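Local coordinates for ESX secretion system protein EccC (Thermomonospora curvata, PDB 4NH0) that forms part of the type VII (ESX) secretion machinery, as a multi-domain ATPase that binds its export substrate EsxB and may act as the translocase, at residues A[691-697]-A[710-716]; A[673-678]-A[700-704]. All coordinates share one frame; numbering follows the deposited sequence.

Overall arrangement
Both contacts lie in the second FtsK ATPase domain, with centres about 10 Å apart. Contact 1 joins the two parallel strands at one edge of the sheet, 689-694 and 710-714, through backbone hydrogen bonds; it is mostly buried but runs out to the exposed Arg716, and 691-697 reaches the magnesium site. Contact 2, more fully enclosed, rests the loop between these strands on helix 669-683, which follows the P-loop; no hydrogen bonds cross it, and apolar packing and an arginine chain make the contact. The two interlock: 700-704 belongs to the connection from 691-697 to 710-716. They meet where Asp695 OD2 accepts a probable hydrogen bond from Leu701 N, while Cys693 packs against the Leu701 side chain.

Contact 1 (A[691-697]-A[710-716]); sequences FYCLDFG and VGSVATR. With MG (magnesium ion), chain D.
Strands 691-694 and 710-714 pair in parallel at the margin of the nucleotide-binding sheet of the second FtsK domain, where 710-714 is the outermost strand within the chain. Their axes run 4.9 Å apart and 1° from parallel. Gly711 N donates to Phe691 O (3.0 Å), Cys693 N to Ser712 O (3.0 Å), Ala714 N to Cys693 O (3.1 Å) and Asp695 N to Ala714 O (2.9 Å). The two bonds of Cys693 are nearly straight, both at 174°, whereas that of Asp695 is bent to 142°.

On one face of the sheet CB of Phe691 meets CG1 of Val710, with Cys693 and Val713 following on the same face. On the other, the Tyr692 ring swings toward the edge strand: with CG anti to the carbonyl carbon, CE2 comes 3.8 Å from CA of Gly711 and CD2 lies against CB of Ser712. The Tyr692 hydroxyl is hydrogen-bonded to Pro898 O and Ser712 OG to Arg721, so both polar ends are satisfied beyond the strands. An alanine in place of Tyr692 would take away the ring, and is likely to leave a gap beside Gly711 and Ser712 and Pro898 O without its hydroxyl partner.

Past the strands, CA of Arg716 lies at the edge of the Phe696 ring, in its plane, and the arginine chain bends at chi3 to bring NH2 2.9 Å from Phe696 O. The Asp695 carboxylate is held mainly by backbone N of Gly699 and Leu701, with a weak bond from Gly697 N to OD1 besides. Gly697 O binds magnesium at 2.1 Å, an ion also held by Ser670. The ladder thus anchors the inner strand two residues before this ligand, which the sheet probably positions.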
# COMPACT_ATOMS: atom_id res chain seq x y z
N PHE A 691 5.66 9.24 -11.32
CA PHE A 691 5.27 9.28 -9.91
C PHE A 691 5.66 10.59 -9.25
O PHE A 691 6.79 11.06 -9.39
CB PHE A 691 5.90 8.11 -9.16
CG PHE A 691 5.52 6.76 -9.71
CD1 PHE A 691 6.28 6.17 -10.70
CD2 PHE A 691 4.42 6.09 -9.22
CE1 PHE A 691 5.94 4.93 -11.21
CE2 PHE A 691 4.07 4.85 -9.73
CZ PHE A 691 4.83 4.27 -10.72
N TYR A 692 4.71 11.18 -8.52
CA TYR A 692 4.96 12.41 -7.79
C TYR A 692 4.45 12.25 -6.36
O TYR A 692 3.25 12.10 -6.13
CB TYR A 692 4.29 13.59 -8.49
CG TYR A 692 4.80 13.79 -9.89
CD1 TYR A 692 4.20 13.15 -10.97
CD2 TYR A 692 5.89 14.61 -10.15
CE1 TYR A 692 4.67 13.32 -12.25
CE2 TYR A 692 6.36 14.79 -11.43
CZ TYR A 692 5.75 14.14 -12.48
OH TYR A 692 6.22 14.31 -13.76
N CYS A 693 5.38 12.27 -5.41
CA CYS A 693 5.09 11.81 -4.06
C CYS A 693 5.05 12.92 -3.01
O CYS A 693 5.79 13.90 -3.08
CB CYS A 693 6.12 10.77 -3.63
SG CYS A 693 6.39 9.47 -4.85
N LEU A 694 4.15 12.75 -2.05
CA LEU A 694 4.08 13.61 -0.87
C LEU A 694 4.35 12.75 0.36
O LEU A 694 3.42 12.20 0.94
CB LEU A 694 2.72 14.29 -0.77
CG LEU A 694 2.50 15.64 -1.46
CD1 LEU A 694 2.89 15.59 -2.92
CD2 LEU A 694 1.05 16.06 -1.32
N ASP A 695 5.62 12.62 0.73
CA ASP A 695 5.98 11.71 1.80
C ASP A 695 5.58 12.25 3.17
O ASP A 695 6.31 13.02 3.78
CB ASP A 695 7.48 11.41 1.78
CG ASP A 695 7.83 10.12 2.49
OD1 ASP A 695 7.08 9.72 3.41
OD2 ASP A 695 8.84 9.49 2.12
N PHE A 696 4.41 11.84 3.64
CA PHE A 696 3.94 12.24 4.95
C PHE A 696 3.92 11.08 5.94
O PHE A 696 3.31 11.17 7.00
CB PHE A 696 2.54 12.87 4.84
CG PHE A 696 2.53 14.23 4.22
CD1 PHE A 696 3.65 15.03 4.26
CD2 PHE A 696 1.39 14.72 3.59
CE1 PHE A 696 3.65 16.29 3.67
CE2 PHE A 696 1.38 15.97 3.01
CZ PHE A 696 2.51 16.76 3.06
N GLY A 697 4.64 10.00 5.63
CA GLY A 697 4.71 8.87 6.54
C GLY A 697 6.07 8.23 6.72
O GLY A 697 6.25 7.05 6.41
N VAL A 710 10.11 8.46 -11.19
CA VAL A 710 9.66 9.52 -10.30
C VAL A 710 10.18 10.87 -10.77
O VAL A 710 11.22 10.95 -11.43
CB VAL A 710 10.10 9.27 -8.84
CG1 VAL A 710 9.70 7.88 -8.40
CG2 VAL A 710 11.59 9.48 -8.69
N GLY A 711 9.45 11.93 -10.45
CA GLY A 711 9.83 13.26 -10.86
C GLY A 711 9.98 14.20 -9.68
O GLY A 711 10.66 15.22 -9.78
N SER A 712 9.35 13.85 -8.57
CA SER A 712 9.41 14.67 -7.37
C SER A 712 9.08 13.88 -6.11
O SER A 712 8.15 13.08 -6.10
CB SER A 712 8.45 15.86 -7.49
OG SER A 712 8.35 16.55 -6.26
N VAL A 713 9.87 14.10 -5.07
CA VAL A 713 9.59 13.53 -3.76
C VAL A 713 9.66 14.63 -2.71
O VAL A 713 10.74 15.06 -2.31
CB VAL A 713 10.58 12.40 -3.39
CG1 VAL A 713 10.28 11.87 -2.00
CG2 VAL A 713 10.51 11.28 -4.41
N ALA A 714 8.50 15.09 -2.27
CA ALA A 714 8.43 16.21 -1.34
C ALA A 714 8.27 15.73 0.10
O ALA A 714 7.35 14.97 0.41
CB ALA A 714 7.29 17.14 -1.71
N THR A 715 9.17 16.17 0.97
CA THR A 715 9.06 15.89 2.39
C THR A 715 8.13 16.91 3.02
O THR A 715 7.71 17.86 2.37
CB THR A 715 10.42 15.91 3.09
OG1 THR A 715 11.07 17.17 2.84
CG2 THR A 715 11.31 14.79 2.58
N ARG A 716 7.82 16.72 4.30
CA ARG A 716 6.87 17.57 5.00
C ARG A 716 7.41 18.99 5.21
O ARG A 716 6.64 19.92 5.44
CB ARG A 716 6.50 16.96 6.34
CG ARG A 716 7.64 16.15 6.93
CD ARG A 716 7.24 15.40 8.20
NE ARG A 716 6.39 14.24 7.98
CZ ARG A 716 6.82 12.99 8.05
NH1 ARG A 716 8.10 12.75 8.29
NH2 ARG A 716 5.98 11.98 7.85
MG MG D . 4.75 5.82 7.07
O HOH W 1 6.43 4.85 7.71

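Contact 2 (A[673-678]-A[700-704]); sequences LRTLIT and TLAGL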
# COMPACT_ATOMS: atom_id res chain seq x y z
N LEU A 673 3.65 1.13 -0.34
CA LEU A 673 3.72 2.13 -1.39
C LEU A 673 4.98 1.96 -2.24
O LEU A 673 4.93 2.05 -3.46
CB LEU A 673 3.68 3.55 -0.80
CG LEU A 673 2.42 3.97 -0.05
CD1 LEU A 673 2.60 5.36 0.55
CD2 LEU A 673 1.22 3.94 -0.98
N ARG A 674 6.09 1.71 -1.57
CA ARG A 674 7.38 1.58 -2.24
C ARG A 674 7.43 0.35 -3.14
O ARG A 674 8.14 0.33 -4.14
CB ARG A 674 8.51 1.55 -1.22
CG ARG A 674 8.68 2.85 -0.46
CD ARG A 674 9.83 2.79 0.53
NE ARG A 674 9.58 1.82 1.58
CZ ARG A 674 10.41 1.60 2.60
NH1 ARG A 674 11.53 2.29 2.70
NH2 ARG A 674 10.10 0.70 3.52
N THR A 675 6.69 -0.69 -2.77
CA THR A 675 6.61 -1.89 -3.60
C THR A 675 5.80 -1.61 -4.85
O THR A 675 6.22 -1.94 -5.96
CB THR A 675 5.97 -3.07 -2.85
OG1 THR A 675 4.58 -2.81 -2.65
CG2 THR A 675 6.64 -3.27 -1.51
N LEU A 676 4.63 -1.01 -4.66
CA LEU A 676 3.72 -0.70 -5.75
C LEU A 676 4.38 0.18 -6.80
O LEU A 676 4.24 -0.06 -8.00
CB LEU A 676 2.46 -0.02 -5.22
CG LEU A 676 1.40 0.33 -6.26
CD1 LEU A 676 1.01 -0.90 -7.06
CD2 LEU A 676 0.18 0.95 -5.59
N ILE A 677 5.09 1.21 -6.35
CA ILE A 677 5.83 2.08 -7.24
C ILE A 677 6.89 1.29 -8.00
O ILE A 677 6.99 1.38 -9.22
CB ILE A 677 6.50 3.24 -6.48
CG1 ILE A 677 5.45 4.15 -5.85
CG2 ILE A 677 7.39 4.04 -7.41
CD1 ILE A 677 6.03 5.28 -5.05
N THR A 678 7.68 0.52 -7.26
CA THR A 678 8.75 -0.27 -7.84
C THR A 678 8.19 -1.33 -8.79
O THR A 678 8.74 -1.57 -9.86
CB THR A 678 9.59 -0.96 -6.76
OG1 THR A 678 9.85 -0.04 -5.70
CG2 THR A 678 10.91 -1.44 -7.34
N THR A 700 10.40 7.71 3.94
CA THR A 700 11.02 6.53 3.36
C THR A 700 10.98 6.55 1.83
O THR A 700 11.78 5.87 1.18
CB THR A 700 10.34 5.24 3.85
OG1 THR A 700 8.94 5.31 3.59
CG2 THR A 700 10.57 5.07 5.34
N LEU A 701 10.06 7.33 1.27
CA LEU A 701 9.90 7.40 -0.18
C LEU A 701 11.10 8.06 -0.86
O LEU A 701 11.29 7.91 -2.06
CB LEU A 701 8.63 8.17 -0.54
CG LEU A 701 7.30 7.45 -0.31
CD1 LEU A 701 6.14 8.36 -0.68
CD2 LEU A 701 7.25 6.16 -1.10
N ALA A 702 11.90 8.78 -0.09
CA ALA A 702 13.05 9.50 -0.63
C ALA A 702 14.10 8.56 -1.21
O ALA A 702 15.00 9.00 -1.93
CB ALA A 702 13.66 10.38 0.44
N GLY A 703 13.99 7.28 -0.89
CA GLY A 703 14.92 6.29 -1.40
C GLY A 703 14.68 5.97 -2.87
O GLY A 703 15.57 5.47 -3.56
N LEU A 704 13.47 6.26 -3.34
CA LEU A 704 13.11 5.99 -4.73
C LEU A 704 13.23 7.24 -5.59
O LEU A 704 12.85 7.23 -6.76
CB LEU A 704 11.68 5.45 -4.81
CG LEU A 704 11.37 4.16 -4.05
CD1 LEU A 704 9.91 3.79 -4.20
CD2 LEU A 704 12.26 3.03 -4.55
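With CG anti to its carbonyl carbon (chi1 -66°) and a bend at chi3, Arg674 lays its side chain across Thr700, Leu701 and Leu704. Its CG meets CD2 of Leu701 at 3.7 Å, its CB meets CD1 of Leu704 at 4.0 Å, and the guanidinium group carries on to Thr700. There the threonine stands over one face of the guanidinium at about a right angle to the arginine chain, its CB 3.4 Å from NH1. The terminal NH2 is hydrogen-bonded to Thr671 OG1, one turn back along the same helix, which helps set the turn of the guanidinium.

The leucines supply the apolar part. CD2 of Leu701 lies 4.2 Å from CD1 of Ile677 and also touches CB of Leu673, fitting against three residues on one side of the helix. Leu704 comes in further along: its CD1 packs on CG2 of Ile677 at 4.1 Å and lies beside CA and the carbonyl O of Arg674, while CD2 approaches OG1 of Thr678. Helix 877-891 touches Arg674 through Ile881 and also packs on Leu704, through Ile881 and Val885.

Within 700-704 the chain makes a short 3-10 turn, in which Leu704 N bonds to Leu701 O at 3.0 Å, and this brings both leucines against the helix. The arrangement belongs to the P-loop NTPase core: the helix that follows the Walker A loop, with the Arg674 side chain near the bound ATP, packs against the loop connecting strands 689-694 and 710-714.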